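Local coordinates for peptide amidase (Stenotrophomonas maltophilia, PDB 1M22), which probably hydrolyses amide bonds as a peptide amidase of the amidase signature family, at residues R75-I89 and L117-L130. Residues are numbered along the deposited sequence; the frame is centred on the assembly and turned at random.
Sequences RGPLHGIPLLLKDNI and LRDAGAVVLGKTNL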
ATOM      1  N   ARG A  75     -13.189  19.529  10.018  1.00 13.49           N
ATOM      2  CA  ARG A  75     -12.543  19.478   8.711  1.00 12.73           C
ATOM      3  C   ARG A  75     -13.094  18.423   7.758  1.00 12.70           C
ATOM      4  O   ARG A  75     -12.801  18.455   6.562  1.00 16.64           O
ATOM      5  CB  ARG A  75     -11.043  19.259   8.900  1.00 12.30           C
ATOM      6  CG  ARG A  75     -10.343  20.426   9.572  1.00 12.11           C
ATOM      7  CD  ARG A  75      -9.021  19.996  10.181  1.00 11.47           C
ATOM      8  NE  ARG A  75      -8.312  21.116  10.787  1.00 12.44           N
ATOM      9  CZ  ARG A  75      -7.602  22.006  10.105  1.00 14.47           C
ATOM     10  NH1 ARG A  75      -7.500  21.905   8.785  1.00 15.12           N
ATOM     11  NH2 ARG A  75      -6.996  23.000  10.741  1.00 17.15           N
ATOM     12  N   GLY A  76     -13.879  17.488   8.279  1.00 11.69           N
ATOM     13  CA  GLY A  76     -14.434  16.453   7.429  1.00 11.14           C
ATOM     14  C   GLY A  76     -14.451  15.082   8.077  1.00  9.99           C
ATOM     15  O   GLY A  76     -14.206  14.954   9.278  1.00 10.87           O
ATOM     16  N   PRO A  77     -14.726  14.028   7.293  1.00  9.59           N
ATOM     17  CA  PRO A  77     -14.793  12.638   7.756  1.00 10.16           C
ATOM     18  C   PRO A  77     -13.580  12.112   8.520  1.00  9.36           C
ATOM     19  O   PRO A  77     -13.711  11.197   9.333  1.00  9.67           O
ATOM     20  CB  PRO A  77     -15.024  11.855   6.464  1.00 11.58           C
ATOM     21  CG  PRO A  77     -15.757  12.829   5.603  1.00 13.95           C
ATOM     22  CD  PRO A  77     -15.008  14.108   5.849  1.00 10.91           C
ATOM     23  N   LEU A  78     -12.405  12.677   8.260  1.00  8.54           N
ATOM     24  CA  LEU A  78     -11.191  12.214   8.928  1.00  7.94           C
ATOM     25  C   LEU A  78     -10.732  13.080  10.098  1.00  8.78           C
ATOM     26  O   LEU A  78      -9.643  12.870  10.635  1.00  9.17           O
ATOM     27  CB  LEU A  78     -10.042  12.103   7.919  1.00  9.98           C
ATOM     28  CG  LEU A  78     -10.211  11.162   6.721  1.00  9.97           C
ATOM     29  CD1 LEU A  78      -8.918  11.133   5.921  1.00 11.05           C
ATOM     30  CD2 LEU A  78     -10.563   9.762   7.191  1.00 12.01           C
ATOM     31  N   HIS A  79     -11.559  14.036  10.506  1.00  8.49           N
ATOM     32  CA  HIS A  79     -11.194  14.927  11.603  1.00  8.26           C
ATOM     33  C   HIS A  79     -10.888  14.163  12.890  1.00  7.89           C
ATOM     34  O   HIS A  79     -11.767  13.520  13.468  1.00  8.98           O
ATOM     35  CB  HIS A  79     -12.319  15.932  11.859  1.00  9.38           C
ATOM     36  CG  HIS A  79     -11.917  17.071  12.742  1.00  9.68           C
ATOM     37  ND1 HIS A  79     -11.697  18.343  12.258  1.00 10.20           N
ATOM     38  CD2 HIS A  79     -11.672  17.128  14.073  1.00 10.33           C
ATOM     39  CE1 HIS A  79     -11.335  19.134  13.252  1.00 11.32           C
ATOM     40  NE2 HIS A  79     -11.312  18.422  14.364  1.00  9.63           N
ATOM     41  N   GLY A  80      -9.635  14.242  13.332  1.00  7.24           N
ATOM     42  CA  GLY A  80      -9.226  13.570  14.555  1.00  7.57           C
ATOM     43  C   GLY A  80      -8.839  12.104  14.430  1.00  8.07           C
ATOM     44  O   GLY A  80      -8.514  11.471  15.430  1.00  9.41           O
ATOM     45  N   ILE A  81      -8.862  11.564  13.215  1.00  7.75           N
ATOM     46  CA  ILE A  81      -8.522  10.157  12.980  1.00  7.22           C
ATOM     47  C   ILE A  81      -7.009   9.935  12.901  1.00  6.69           C
ATOM     48  O   ILE A  81      -6.338  10.527  12.061  1.00  7.72           O
ATOM     49  CB  ILE A  81      -9.169   9.659  11.665  1.00  8.32           C
ATOM     50  CG1 ILE A  81     -10.694   9.743  11.770  1.00  9.26           C
ATOM     51  CG2 ILE A  81      -8.714   8.237  11.356  1.00  9.14           C
ATOM     52  CD1 ILE A  81     -11.306   8.822  12.807  1.00 12.03           C
ATOM     53  N   PRO A  82      -6.454   9.079  13.780  1.00  7.00           N
ATOM     54  CA  PRO A  82      -5.009   8.805  13.778  1.00  7.91           C
ATOM     55  C   PRO A  82      -4.591   7.801  12.711  1.00  6.70           C
ATOM     56  O   PRO A  82      -5.216   6.747  12.562  1.00  8.09           O
ATOM     57  CB  PRO A  82      -4.746   8.253  15.183  1.00  8.95           C
ATOM     58  CG  PRO A  82      -5.940   8.699  15.989  1.00  9.83           C
ATOM     59  CD  PRO A  82      -7.071   8.561  15.010  1.00  7.77           C
ATOM     60  N   LEU A  83      -3.516   8.116  11.994  1.00  6.43           N
ATOM     61  CA  LEU A  83      -3.017   7.234  10.947  1.00  6.83           C
ATOM     62  C   LEU A  83      -1.495   7.150  10.922  1.00  6.80           C
ATOM     63  O   LEU A  83      -0.805   7.940  11.573  1.00  7.70           O
ATOM     64  CB  LEU A  83      -3.548   7.696   9.584  1.00  9.78           C
ATOM     65  CG  LEU A  83      -3.268   9.128   9.115  1.00  8.59           C
ATOM     66  CD1 LEU A  83      -1.813   9.270   8.681  1.00 12.21           C
ATOM     67  CD2 LEU A  83      -4.197   9.463   7.952  1.00 11.27           C
ATOM     68  N   LEU A  84      -0.983   6.175  10.178  1.00  5.62           N
ATOM     69  CA  LEU A  84       0.459   5.964  10.035  1.00  6.39           C
ATOM     70  C   LEU A  84       0.866   6.089   8.570  1.00  5.56           C
ATOM     71  O   LEU A  84       0.071   5.803   7.672  1.00  6.89           O
ATOM     72  CB  LEU A  84       0.843   4.585  10.573  1.00  7.10           C
ATOM     73  CG  LEU A  84       0.810   4.442  12.099  1.00  6.83           C
ATOM     74  CD1 LEU A  84       0.728   2.973  12.466  1.00  9.11           C
ATOM     75  CD2 LEU A  84       2.049   5.084  12.715  1.00  8.95           C
ATOM     76  N   LEU A  85       2.109   6.501   8.335  1.00  5.62           N
ATOM     77  CA  LEU A  85       2.633   6.698   6.983  1.00  6.18           C
ATOM     78  C   LEU A  85       3.890   5.884   6.714  1.00  5.92           C
ATOM     79  O   LEU A  85       4.822   5.907   7.518  1.00  6.70           O
ATOM     80  CB  LEU A  85       2.992   8.171   6.776  1.00  7.00           C
ATOM     81  CG  LEU A  85       1.931   9.246   6.996  1.00  6.33           C
ATOM     82  CD1 LEU A  85       2.603  10.607   7.054  1.00  8.89           C
ATOM     83  CD2 LEU A  85       0.901   9.193   5.880  1.00  8.28           C
ATOM     84  N   LYS A  86       3.930   5.179   5.586  1.00  5.65           N
ATOM     85  CA  LYS A  86       5.115   4.409   5.211  1.00  5.74           C
ATOM     86  C   LYS A  86       6.304   5.381   5.220  1.00  6.01           C
ATOM     87  O   LYS A  86       6.183   6.523   4.762  1.00  6.41           O
ATOM     88  CB  LYS A  86       4.920   3.813   3.818  1.00  5.38           C
ATOM     89  CG  LYS A  86       6.052   2.922   3.331  1.00  6.08           C
ATOM     90  CD  LYS A  86       5.655   2.283   2.008  1.00  5.85           C
ATOM     91  CE  LYS A  86       6.718   1.349   1.454  1.00  6.07           C
ATOM     92  NZ  LYS A  86       6.259   0.710   0.188  1.00  7.17           N
ATOM     93  N   ASP A  87       7.456   4.929   5.714  1.00  6.13           N
ATOM     94  CA  ASP A  87       8.604   5.816   5.826  1.00  6.52           C
ATOM     95  C   ASP A  87       9.354   6.246   4.575  1.00  7.04           C
ATOM     96  O   ASP A  87      10.539   6.585   4.640  1.00  9.47           O
ATOM     97  CB  ASP A  87       9.591   5.293   6.874  1.00  8.17           C
ATOM     98  CG  ASP A  87      10.521   6.385   7.382  1.00 10.02           C
ATOM     99  OD1 ASP A  87      10.047   7.527   7.579  1.00 11.17           O
ATOM    100  OD2 ASP A  87      11.718   6.105   7.590  1.00 13.53           O
ATOM    101  N   ASN A  88       8.679   6.217   3.430  1.00  6.20           N
ATOM    102  CA  ASN A  88       9.279   6.756   2.215  1.00  6.13           C
ATOM    103  C   ASN A  88       8.460   7.997   1.823  1.00  5.91           C
ATOM    104  O   ASN A  88       8.730   8.641   0.811  1.00  7.51           O
ATOM    105  CB  ASN A  88       9.335   5.730   1.064  1.00  6.46           C
ATOM    106  CG  ASN A  88       7.985   5.148   0.697  1.00  6.07           C
ATOM    107  OD1 ASN A  88       6.986   5.358   1.378  1.00  8.24           O
ATOM    108  ND2 ASN A  88       7.959   4.390  -0.395  1.00  8.57           N
ATOM    109  N   ILE A  89       7.483   8.339   2.664  1.00  5.72           N
ATOM    110  CA  ILE A  89       6.611   9.499   2.447  1.00  5.40           C
ATOM    111  C   ILE A  89       7.031  10.641   3.382  1.00  6.29           C
ATOM    112  O   ILE A  89       7.023  10.485   4.603  1.00  7.85           O
ATOM    113  CB  ILE A  89       5.130   9.137   2.738  1.00  5.60           C
ATOM    114  CG1 ILE A  89       4.690   7.971   1.846  1.00  6.48           C
ATOM    115  CG2 ILE A  89       4.238  10.360   2.528  1.00  7.51           C
ATOM    116  CD1 ILE A  89       3.320   7.396   2.194  1.00  8.35           C
ATOM    117  N   LEU A 117      -3.994  15.121   3.957  1.00  7.27           N
ATOM    118  CA  LEU A 117      -4.496  14.389   5.117  1.00  7.50           C
ATOM    119  C   LEU A 117      -4.591  15.293   6.341  1.00  7.94           C
ATOM    120  O   LEU A 117      -5.570  15.240   7.083  1.00  8.33           O
ATOM    121  CB  LEU A 117      -3.596  13.191   5.424  1.00  6.81           C
ATOM    122  CG  LEU A 117      -3.738  12.008   4.465  1.00  6.94           C
ATOM    123  CD1 LEU A 117      -2.614  11.023   4.707  1.00  8.43           C
ATOM    124  CD2 LEU A 117      -5.094  11.346   4.658  1.00  7.64           C
ATOM    125  N   ARG A 118      -3.578  16.124   6.554  1.00  8.19           N
ATOM    126  CA  ARG A 118      -3.606  17.015   7.703  1.00  8.27           C
ATOM    127  C   ARG A 118      -4.686  18.082   7.552  1.00 10.06           C
ATOM    128  O   ARG A 118      -5.346  18.435   8.530  1.00 10.42           O
ATOM    129  CB  ARG A 118      -2.223  17.632   7.936  1.00 10.56           C
ATOM    130  CG  ARG A 118      -1.290  16.668   8.671  1.00 11.01           C
ATOM    131  CD  ARG A 118       0.115  17.211   8.869  1.00 13.53           C
ATOM    132  NE  ARG A 118       0.780  16.524   9.975  1.00 16.41           N
ATOM    133  CZ  ARG A 118       2.085  16.287  10.041  1.00 15.43           C
ATOM    134  NH1 ARG A 118       2.887  16.673   9.055  1.00 16.37           N
ATOM    135  NH2 ARG A 118       2.593  15.666  11.097  1.00 15.48           N
ATOM    136  N   ASP A 119      -4.888  18.583   6.335  1.00  9.50           N
ATOM    137  CA  ASP A 119      -5.928  19.581   6.115  1.00 11.33           C
ATOM    138  C   ASP A 119      -7.293  18.943   6.381  1.00  9.94           C
ATOM    139  O   ASP A 119      -8.224  19.612   6.827  1.00 11.31           O
ATOM    140  CB  ASP A 119      -5.875  20.124   4.682  1.00 13.72           C
ATOM    141  CG  ASP A 119      -4.632  20.950   4.418  1.00 20.66           C
ATOM    142  OD1 ASP A 119      -4.214  21.702   5.322  1.00 24.20           O
ATOM    143  OD2 ASP A 119      -4.079  20.856   3.300  1.00 25.44           O
ATOM    144  N   ALA A 120      -7.398  17.643   6.116  1.00  8.79           N
ATOM    145  CA  ALA A 120      -8.632  16.892   6.339  1.00  8.91           C
ATOM    146  C   ALA A 120      -8.838  16.585   7.824  1.00  8.50           C
ATOM    147  O   ALA A 120      -9.868  16.028   8.214  1.00  9.38           O
ATOM    148  CB  ALA A 120      -8.608  15.593   5.535  1.00  9.52           C
ATOM    149  N   GLY A 121      -7.851  16.931   8.646  1.00  8.58           N
ATOM    150  CA  GLY A 121      -7.969  16.708  10.079  1.00  8.45           C
ATOM    151  C   GLY A 121      -7.363  15.436  10.638  1.00  8.04           C
ATOM    152  O   GLY A 121      -7.495  15.164  11.829  1.00  8.16           O
ATOM    153  N   ALA A 122      -6.698  14.649   9.799  1.00  7.53           N
ATOM    154  CA  ALA A 122      -6.093  13.416  10.283  1.00  8.53           C
ATOM    155  C   ALA A 122      -4.907  13.721  11.191  1.00  7.62           C
ATOM    156  O   ALA A 122      -4.245  14.750  11.050  1.00  9.72           O
ATOM    157  CB  ALA A 122      -5.645  12.544   9.109  1.00  8.30           C
ATOM    158  N   VAL A 123      -4.662  12.820  12.133  1.00  7.24           N
ATOM    159  CA  VAL A 123      -3.562  12.948  13.078  1.00  7.70           C
ATOM    160  C   VAL A 123      -2.479  11.954  12.666  1.00  7.45           C
ATOM    161  O   VAL A 123      -2.749  10.762  12.529  1.00  8.34           O
ATOM    162  CB  VAL A 123      -4.030  12.612  14.512  1.00  7.99           C
ATOM    163  CG1 VAL A 123      -2.835  12.551  15.461  1.00 10.63           C
ATOM    164  CG2 VAL A 123      -5.034  13.655  14.984  1.00  9.97           C
ATOM    165  N   VAL A 124      -1.261  12.437  12.453  1.00  7.92           N
ATOM    166  CA  VAL A 124      -0.172  11.548  12.068  1.00  8.78           C
ATOM    167  C   VAL A 124       0.479  10.968  13.321  1.00  9.21           C
ATOM    168  O   VAL A 124       1.090  11.690  14.102  1.00  9.33           O
ATOM    169  CB  VAL A 124       0.892  12.296  11.234  1.00  9.48           C
ATOM    170  CG1 VAL A 124       2.027  11.351  10.859  1.00  9.82           C
ATOM    171  CG2 VAL A 124       0.249  12.874   9.981  1.00 11.24           C
ATOM    172  N   LEU A 125       0.327   9.662  13.522  1.00  8.25           N
ATOM    173  CA  LEU A 125       0.905   8.993  14.684  1.00  8.63           C
ATOM    174  C   LEU A 125       2.402   8.765  14.526  1.00  9.07           C
ATOM    175  O   LEU A 125       3.147   8.776  15.508  1.00  9.03           O
ATOM    176  CB  LEU A 125       0.240   7.636  14.914  1.00 10.69           C
ATOM    177  CG  LEU A 125      -1.183   7.569  15.466  1.00 11.11           C
ATOM    178  CD1 LEU A 125      -1.665   6.126  15.416  1.00 14.09           C
ATOM    179  CD2 LEU A 125      -1.218   8.094  16.895  1.00 13.90           C
ATOM    180  N   GLY A 126       2.834   8.545  13.289  1.00  7.31           N
ATOM    181  CA  GLY A 126       4.237   8.292  13.031  1.00  8.20           C
ATOM    182  C   GLY A 126       4.456   7.649  11.678  1.00  7.85           C
ATOM    183  O   GLY A 126       3.571   7.676  10.819  1.00  7.59           O
ATOM    184  N   LYS A 127       5.635   7.057  11.503  1.00  7.20           N
ATOM    185  CA  LYS A 127       6.026   6.413  10.254  1.00  6.89           C
ATOM    186  C   LYS A 127       6.189   4.910  10.440  1.00  7.19           C
ATOM    187  O   LYS A 127       6.585   4.450  11.512  1.00  8.16           O
ATOM    188  CB  LYS A 127       7.354   7.000   9.760  1.00  8.30           C
ATOM    189  CG  LYS A 127       7.430   8.524   9.782  1.00  9.87           C
ATOM    190  CD  LYS A 127       6.412   9.171   8.852  1.00 12.57           C
ATOM    191  CE  LYS A 127       6.734   8.909   7.389  1.00 14.81           C
ATOM    192  NZ  LYS A 127       8.038   9.508   6.968  1.00 12.75           N
ATOM    193  N   THR A 128       5.892   4.144   9.395  1.00  5.76           N
ATOM    194  CA  THR A 128       6.014   2.695   9.463  1.00  5.88           C
ATOM    195  C   THR A 128       7.217   2.147   8.707  1.00  6.68           C
ATOM    196  O   THR A 128       7.661   2.709   7.698  1.00  6.81           O
ATOM    197  CB  THR A 128       4.747   1.999   8.935  1.00  5.10           C
ATOM    198  OG1 THR A 128       4.405   2.537   7.651  1.00  7.72           O
ATOM    199  CG2 THR A 128       3.594   2.198   9.906  1.00  7.96           C
ATOM    200  N   ASN A 129       7.742   1.040   9.213  1.00  6.29           N
ATOM    201  CA  ASN A 129       8.890   0.393   8.609  1.00  6.62           C
ATOM    202  C   ASN A 129       8.534  -0.171   7.241  1.00  6.47           C
ATOM    203  O   ASN A 129       7.366  -0.426   6.935  1.00  6.73           O
ATOM    204  CB  ASN A 129       9.405  -0.717   9.535  1.00  6.68           C
ATOM    205  CG  ASN A 129      10.771  -1.232   9.130  1.00  6.54           C
ATOM    206  OD1 ASN A 129      11.625  -0.469   8.685  1.00  7.29           O
ATOM    207  ND2 ASN A 129      10.992  -2.530   9.313  1.00  8.92           N
ATOM    208  N   LEU A 130       9.557  -0.368   6.422  1.00  6.77           N
ATOM    209  CA  LEU A 130       9.385  -0.888   5.077  1.00  6.65           C
ATOM    210  C   LEU A 130      10.655  -1.615   4.673  1.00  6.49           C
ATOM    211  O   LEU A 130      11.711  -1.418   5.282  1.00  7.79           O
ATOM    212  CB  LEU A 130       9.167   0.266   4.087  1.00  6.33           C
ATOM    213  CG  LEU A 130      10.350   1.236   3.921  1.00  7.20           C
ATOM    214  CD1 LEU A 130      10.216   2.000   2.612  1.00  8.41           C
ATOM    215  CD2 LEU A 130      10.418   2.199   5.103  1.00 10.16           C
TER
HETATM  216  O   HOH W   1     -11.175  20.320   5.193  1.00 49.78           O
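Leu83 and Leu85 bond through their N and O to Val123 and Leu125, then to Gly126 and Thr128, in the backbone pairing of two parallel neighbours, strands 82-86 and 123-128, joined through helix 112-119 as a beta-alpha-beta unit of the amidase sheet. Leu83 N donates to Val123 O (2.8 Å), and Leu83 O takes Leu125 N. At Leu125-Gly126 the regular alternation is disturbed, and Gly126 N is buried without a partner; beyond it Leu85 N reaches Gly126 O, and Thr128 N returns to Leu85 O.

Under the helix the packing is apolar. Leu83 CG sits between its backbone N and carbonyl carbon (chi1 57°), which brings CD2 against Ala122 CB (3.6 Å) and the branched end of Leu117. Leu85 divides its methyls, CD2 to Leu117 CD1 and CD1 to Val124 CG1.

Across the sheet, Lys86, a catalytic residue, runs out fully extended, CG anti to the backbone N (chi1 -177°), and its NZ hydrogen-bonds Ser165 OG and Thr184 OG1; on the way its CE passes Leu130 CD1 at 3.7 Å.

The salt bridge across the two segments is made by Lys127, whose chain folds back through three bent torsions. NZ donates to Ile89 O (2.8 Å) and pairs with Asp87 OD1 (2.9 Å), using that oxygen's anti lone pair, while Asp87 OD2 bonds Ser97 OG.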